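Local coordinates for putative adenylate cyclase (Vibrio parahaemolyticus, PDB 2ACA), which is a putative adenylate cyclase of the CYTH family that probably binds a phosphate-bearing substrate such as a nucleotide, at residues V36-Y48 with S61-K73. Numbering follows the deposited sequence.
With PO4 (phosphate ion), chain D.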
loop_
_atom_site.group_PDB
_atom_site.type_symbol
_atom_site.label_atom_id
_atom_site.label_comp_id
_atom_site.label_asym_id
_atom_site.label_seq_id
_atom_site.Cartn_x
_atom_site.Cartn_y
_atom_site.Cartn_z
ATOM N N VAL A 36 4.825 24.069 6.637
ATOM C CA VAL A 36 4.265 23.811 5.317
ATOM C C VAL A 36 4.602 22.412 4.818
ATOM O O VAL A 36 5.769 22.036 4.756
ATOM C CB VAL A 36 4.783 24.835 4.298
ATOM C CG1 VAL A 36 4.091 24.639 2.969
ATOM C CG2 VAL A 36 4.554 26.236 4.818
HETATM N N MSE A 37 3.574 21.644 4.464
HETATM C CA MSE A 37 3.773 20.286 3.965
HETATM C C MSE A 37 4.064 20.373 2.469
HETATM O O MSE A 37 4.904 19.652 1.938
HETATM C CB MSE A 37 2.527 19.434 4.231
HETATM C CG MSE A 37 2.687 17.963 3.883
HETATM SE SE MSE A 37 1.107 16.899 4.269
HETATM C CE MSE A 37 1.867 15.133 4.066
ATOM N N PHE A 38 3.355 21.264 1.793
ATOM C CA PHE A 38 3.559 21.491 0.373
ATOM C C PHE A 38 2.532 22.502 -0.100
ATOM O O PHE A 38 1.464 22.632 0.489
ATOM C CB PHE A 38 3.461 20.176 -0.425
ATOM C CG PHE A 38 2.093 19.563 -0.439
ATOM C CD1 PHE A 38 1.085 20.098 -1.234
ATOM C CD2 PHE A 38 1.812 18.443 0.340
ATOM C CE1 PHE A 38 -0.183 19.523 -1.254
ATOM C CE2 PHE A 38 0.547 17.865 0.327
ATOM C CZ PHE A 38 -0.450 18.404 -0.470
ATOM N N GLU A 39 2.866 23.226 -1.156
ATOM C CA GLU A 39 1.968 24.233 -1.688
ATOM C C GLU A 39 1.836 24.074 -3.190
ATOM O O GLU A 39 2.792 23.699 -3.865
ATOM C CB GLU A 39 2.518 25.630 -1.386
ATOM C CG GLU A 39 2.783 25.914 0.086
ATOM C CD GLU A 39 3.564 27.204 0.288
ATOM O OE1 GLU A 39 3.819 27.584 1.448
ATOM O OE2 GLU A 39 3.928 27.838 -0.723
ATOM N N ASN A 40 0.643 24.353 -3.699
ATOM C CA ASN A 40 0.358 24.288 -5.132
ATOM C C ASN A 40 0.718 22.996 -5.892
ATOM O O ASN A 40 1.169 23.051 -7.041
ATOM C CB ASN A 40 1.012 25.488 -5.821
ATOM C CG ASN A 40 0.577 26.817 -5.211
ATOM O OD1 ASN A 40 -0.611 27.122 -5.148
ATOM N ND2 ASN A 40 1.543 27.607 -4.757
ATOM N N ASN A 41 0.532 21.841 -5.260
ATOM C CA ASN A 41 0.799 20.571 -5.944
ATOM C C ASN A 41 -0.484 20.166 -6.653
ATOM O O ASN A 41 -1.559 20.698 -6.368
ATOM C CB ASN A 41 1.147 19.447 -4.960
ATOM C CG ASN A 41 2.591 19.475 -4.509
ATOM O OD1 ASN A 41 3.157 18.438 -4.181
ATOM N ND2 ASN A 41 3.187 20.657 -4.468
ATOM N N GLN A 42 -0.374 19.229 -7.583
ATOM C CA GLN A 42 -1.553 18.730 -8.263
ATOM C C GLN A 42 -1.919 17.428 -7.551
ATOM O O GLN A 42 -1.064 16.559 -7.356
ATOM C CB GLN A 42 -1.264 18.432 -9.733
ATOM C CG GLN A 42 -2.508 18.020 -10.506
ATOM C CD GLN A 42 -2.197 17.460 -11.879
ATOM O OE1 GLN A 42 -1.555 16.414 -12.009
ATOM N NE2 GLN A 42 -2.655 18.151 -12.916
ATOM N N GLU A 43 -3.172 17.300 -7.128
ATOM C CA GLU A 43 -3.583 16.071 -6.477
ATOM C C GLU A 43 -4.561 15.322 -7.355
ATOM O O GLU A 43 -5.570 15.873 -7.779
ATOM C CB GLU A 43 -4.241 16.317 -5.117
ATOM C CG GLU A 43 -4.698 15.001 -4.464
ATOM C CD GLU A 43 -5.420 15.187 -3.144
ATOM O OE1 GLU A 43 -4.794 15.668 -2.178
ATOM O OE2 GLU A 43 -6.618 14.845 -3.070
ATOM N N SER A 44 -4.243 14.063 -7.630
ATOM C CA SER A 44 -5.103 13.205 -8.435
ATOM C C SER A 44 -5.689 12.152 -7.511
ATOM O O SER A 44 -4.989 11.607 -6.654
ATOM C CB SER A 44 -4.298 12.513 -9.532
ATOM O OG SER A 44 -3.668 13.457 -10.373
ATOM N N ASP A 45 -6.976 11.893 -7.660
ATOM C CA ASP A 45 -7.638 10.881 -6.858
ATOM C C ASP A 45 -8.369 9.895 -7.760
ATOM O O ASP A 45 -9.007 10.275 -8.749
ATOM C CB ASP A 45 -8.621 11.514 -5.866
ATOM C CG ASP A 45 -7.919 12.331 -4.789
ATOM O OD1 ASP A 45 -7.597 13.508 -5.047
ATOM O OD2 ASP A 45 -7.672 11.788 -3.689
ATOM N N TRP A 46 -8.242 8.621 -7.419
ATOM C CA TRP A 46 -8.889 7.546 -8.150
ATOM C C TRP A 46 -9.755 6.809 -7.148
ATOM O O TRP A 46 -9.228 6.194 -6.219
ATOM C CB TRP A 46 -7.841 6.583 -8.706
ATOM C CG TRP A 46 -7.041 7.116 -9.836
ATOM C CD1 TRP A 46 -7.321 6.985 -11.166
ATOM C CD2 TRP A 46 -5.797 7.824 -9.755
ATOM N NE1 TRP A 46 -6.322 7.559 -11.920
ATOM C CE2 TRP A 46 -5.377 8.085 -11.080
ATOM C CE3 TRP A 46 -4.994 8.261 -8.692
ATOM C CZ2 TRP A 46 -4.189 8.763 -11.372
ATOM C CZ3 TRP A 46 -3.813 8.933 -8.981
ATOM C CH2 TRP A 46 -3.421 9.178 -10.315
ATOM N N PHE A 47 -11.073 6.882 -7.313
ATOM C CA PHE A 47 -11.985 6.190 -6.406
ATOM C C PHE A 47 -12.316 4.811 -6.975
ATOM O O PHE A 47 -12.586 4.676 -8.171
ATOM C CB PHE A 47 -13.278 6.986 -6.216
ATOM C CG PHE A 47 -13.074 8.327 -5.577
ATOM C CD1 PHE A 47 -12.345 9.321 -6.228
ATOM C CD2 PHE A 47 -13.591 8.590 -4.309
ATOM C CE1 PHE A 47 -12.131 10.561 -5.620
ATOM C CE2 PHE A 47 -13.385 9.821 -3.693
ATOM C CZ PHE A 47 -12.652 10.810 -4.350
ATOM N N TYR A 48 -12.313 3.800 -6.110
ATOM C CA TYR A 48 -12.605 2.430 -6.533
ATOM C C TYR A 48 -13.789 1.788 -5.839
ATOM O O TYR A 48 -14.174 2.170 -4.731
ATOM C CB TYR A 48 -11.403 1.519 -6.292
ATOM C CG TYR A 48 -10.205 1.822 -7.137
ATOM C CD1 TYR A 48 -9.370 2.888 -6.832
ATOM C CD2 TYR A 48 -9.898 1.035 -8.241
ATOM C CE1 TYR A 48 -8.260 3.163 -7.605
ATOM C CE2 TYR A 48 -8.786 1.303 -9.021
ATOM C CZ TYR A 48 -7.975 2.367 -8.697
ATOM O OH TYR A 48 -6.881 2.647 -9.464
ATOM N N SER A 61 -15.489 4.467 1.096
ATOM C CA SER A 61 -14.808 4.923 -0.103
ATOM C C SER A 61 -13.384 4.386 -0.062
ATOM O O SER A 61 -12.741 4.353 0.993
ATOM C CB SER A 61 -14.812 6.458 -0.189
ATOM O OG SER A 61 -14.305 7.050 0.993
ATOM N N LEU A 62 -12.917 3.945 -1.222
ATOM C CA LEU A 62 -11.582 3.385 -1.399
ATOM C C LEU A 62 -10.888 4.305 -2.389
ATOM O O LEU A 62 -11.365 4.486 -3.500
ATOM C CB LEU A 62 -11.698 1.969 -1.968
ATOM C CG LEU A 62 -10.441 1.277 -2.499
ATOM C CD1 LEU A 62 -9.402 1.113 -1.406
ATOM C CD2 LEU A 62 -10.845 -0.088 -3.056
ATOM N N VAL A 63 -9.763 4.880 -1.992
ATOM C CA VAL A 63 -9.078 5.816 -2.862
ATOM C C VAL A 63 -7.571 5.655 -2.995
ATOM O O VAL A 63 -6.879 5.363 -2.025
ATOM C CB VAL A 63 -9.350 7.280 -2.369
ATOM C CG1 VAL A 63 -8.585 8.292 -3.224
ATOM C CG2 VAL A 63 -10.854 7.572 -2.394
ATOM N N LEU A 64 -7.072 5.821 -4.214
ATOM C CA LEU A 64 -5.643 5.819 -4.455
ATOM C C LEU A 64 -5.407 7.306 -4.730
ATOM O O LEU A 64 -6.173 7.935 -5.477
ATOM C CB LEU A 64 -5.276 4.947 -5.660
ATOM C CG LEU A 64 -5.275 3.432 -5.360
ATOM C CD1 LEU A 64 -4.739 2.643 -6.547
ATOM C CD2 LEU A 64 -4.406 3.164 -4.133
ATOM N N ARG A 65 -4.383 7.885 -4.114
ATOM C CA ARG A 65 -4.128 9.317 -4.288
ATOM C C ARG A 65 -2.666 9.626 -4.484
ATOM O O ARG A 65 -1.815 9.077 -3.792
ATOM C CB ARG A 65 -4.663 10.089 -3.067
ATOM C CG ARG A 65 -4.175 11.534 -2.931
ATOM C CD ARG A 65 -4.706 12.184 -1.635
ATOM N NE ARG A 65 -6.165 12.171 -1.576
ATOM C CZ ARG A 65 -6.876 12.525 -0.508
ATOM N NH1 ARG A 65 -6.264 12.919 0.600
ATOM N NH2 ARG A 65 -8.201 12.487 -0.543
ATOM N N GLU A 66 -2.384 10.510 -5.437
ATOM C CA GLU A 66 -1.018 10.923 -5.742
ATOM C C GLU A 66 -0.945 12.447 -5.778
ATOM O O GLU A 66 -1.782 13.112 -6.388
ATOM C CB GLU A 66 -0.567 10.356 -7.090
ATOM C CG GLU A 66 0.788 10.863 -7.546
ATOM C CD GLU A 66 1.282 10.176 -8.811
ATOM O OE1 GLU A 66 0.540 10.158 -9.813
ATOM O OE2 GLU A 66 2.415 9.658 -8.805
ATOM N N ILE A 67 0.066 12.984 -5.108
ATOM C CA ILE A 67 0.278 14.415 -5.030
ATOM C C ILE A 67 1.648 14.709 -5.619
ATOM O O ILE A 67 2.662 14.204 -5.139
ATOM C CB ILE A 67 0.218 14.896 -3.555
ATOM C CG1 ILE A 67 -1.160 14.565 -2.961
ATOM C CG2 ILE A 67 0.470 16.400 -3.483
ATOM C CD1 ILE A 67 -1.293 14.851 -1.484
ATOM N N GLN A 68 1.668 15.516 -6.674
ATOM C CA GLN A 68 2.912 15.879 -7.339
ATOM C C GLN A 68 3.094 17.384 -7.370
ATOM O O GLN A 68 2.120 18.130 -7.439
ATOM C CB GLN A 68 2.928 15.318 -8.760
ATOM C CG GLN A 68 3.482 13.898 -8.832
ATOM C CD GLN A 68 3.088 13.169 -10.097
ATOM O OE1 GLN A 68 3.667 12.134 -10.435
ATOM N NE2 GLN A 68 2.091 13.695 -10.796
ATOM N N PRO A 69 4.354 17.851 -7.370
ATOM C CA PRO A 69 5.572 17.030 -7.348
ATOM C C PRO A 69 6.090 16.535 -5.991
ATOM O O PRO A 69 7.207 16.035 -5.913
ATOM C CB PRO A 69 6.589 17.929 -8.047
ATOM C CG PRO A 69 6.185 19.290 -7.562
ATOM C CD PRO A 69 4.673 19.258 -7.679
ATOM N N ALA A 70 5.301 16.673 -4.930
ATOM C CA ALA A 70 5.746 16.221 -3.619
ATOM C C ALA A 70 6.055 14.725 -3.651
ATOM O O ALA A 70 6.925 14.246 -2.925
ATOM C CB ALA A 70 4.689 16.503 -2.580
ATOM N N GLY A 71 5.326 13.995 -4.486
ATOM C CA GLY A 71 5.548 12.567 -4.593
ATOM C C GLY A 71 4.891 11.795 -3.467
ATOM O O GLY A 71 5.368 10.733 -3.074
ATOM N N ILE A 72 3.794 12.331 -2.941
ATOM C CA ILE A 72 3.071 11.676 -1.862
ATOM C C ILE A 72 2.028 10.799 -2.523
ATOM O O ILE A 72 1.278 11.261 -3.385
ATOM C CB ILE A 72 2.391 12.712 -0.920
ATOM C CG1 ILE A 72 3.460 13.446 -0.111
ATOM C CG2 ILE A 72 1.418 12.028 0.017
ATOM C CD1 ILE A 72 2.915 14.585 0.743
ATOM N N LYS A 73 1.992 9.531 -2.124
ATOM C CA LYS A 73 1.064 8.566 -2.705
ATOM C C LYS A 73 0.399 7.784 -1.591
ATOM O O LYS A 73 1.074 7.206 -0.737
ATOM C CB LYS A 73 1.829 7.640 -3.658
ATOM C CG LYS A 73 2.426 8.409 -4.825
ATOM C CD LYS A 73 3.341 7.587 -5.722
ATOM C CE LYS A 73 4.659 7.274 -5.047
ATOM N NZ LYS A 73 5.673 6.831 -6.048
HETATM P P PO4 D . -9.185 14.840 2.291
HETATM O O1 PO4 D . -10.081 14.911 1.108
HETATM O O2 PO4 D . -9.984 15.014 3.532
HETATM O O3 PO4 D . -8.166 15.914 2.204
HETATM O O4 PO4 D . -8.508 13.519 2.321
HETATM O O HOH W 1 -14.724 4.439 -3.507
#
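Arg65 leans over to two acids of the adjacent antiparallel strand, Asp45, its non-hydrogen-bonded partner, and Glu43. Its chain, bent at chi3 (-58°), sets NE 2.6 Å from Asp45 OD2, a nearly straight bond in the guanidinium plane that uses the syn lone pair; the Asp45 carboxylate itself stands steeply to that plane. Glu43 meets the guanidinium differently: its extended chain brings OE2 over one face, toward its rim, 3.1 Å from Arg65 NE, with the two planes 15° apart, an attraction of charges alone. NH1 (2.9 Å) and NH2 both donate to O4 of a phosphate ion, probably from the crystallisation liquor; these in-plane bonds, with Glu43 over a face, hold the group's rotation. Farther along, Val63 CG2 sits over the Phe47 ring, 3.8 Å from its centroid. Toward the turn, Ile67 CG2 covers a face of Phe38, and Asn41 OD1 accepts a bent bond from Ala70 N, tilted from the amide plane. On the reverse face the Trp46 ring edge meets Glu66 CB, CZ3 4.0 Å away, and Leu64 CD1 lies 3.7 Å from Tyr48 CE1. The charged face is consistent with the anion-binding tunnel of CYTH proteins. Strand 106-120 flanks 35-49, its Arg115 bridging Glu43, strand 72-78 flanks 61-68, and helix 93-102 touches Trp46, Tyr48 and Leu64.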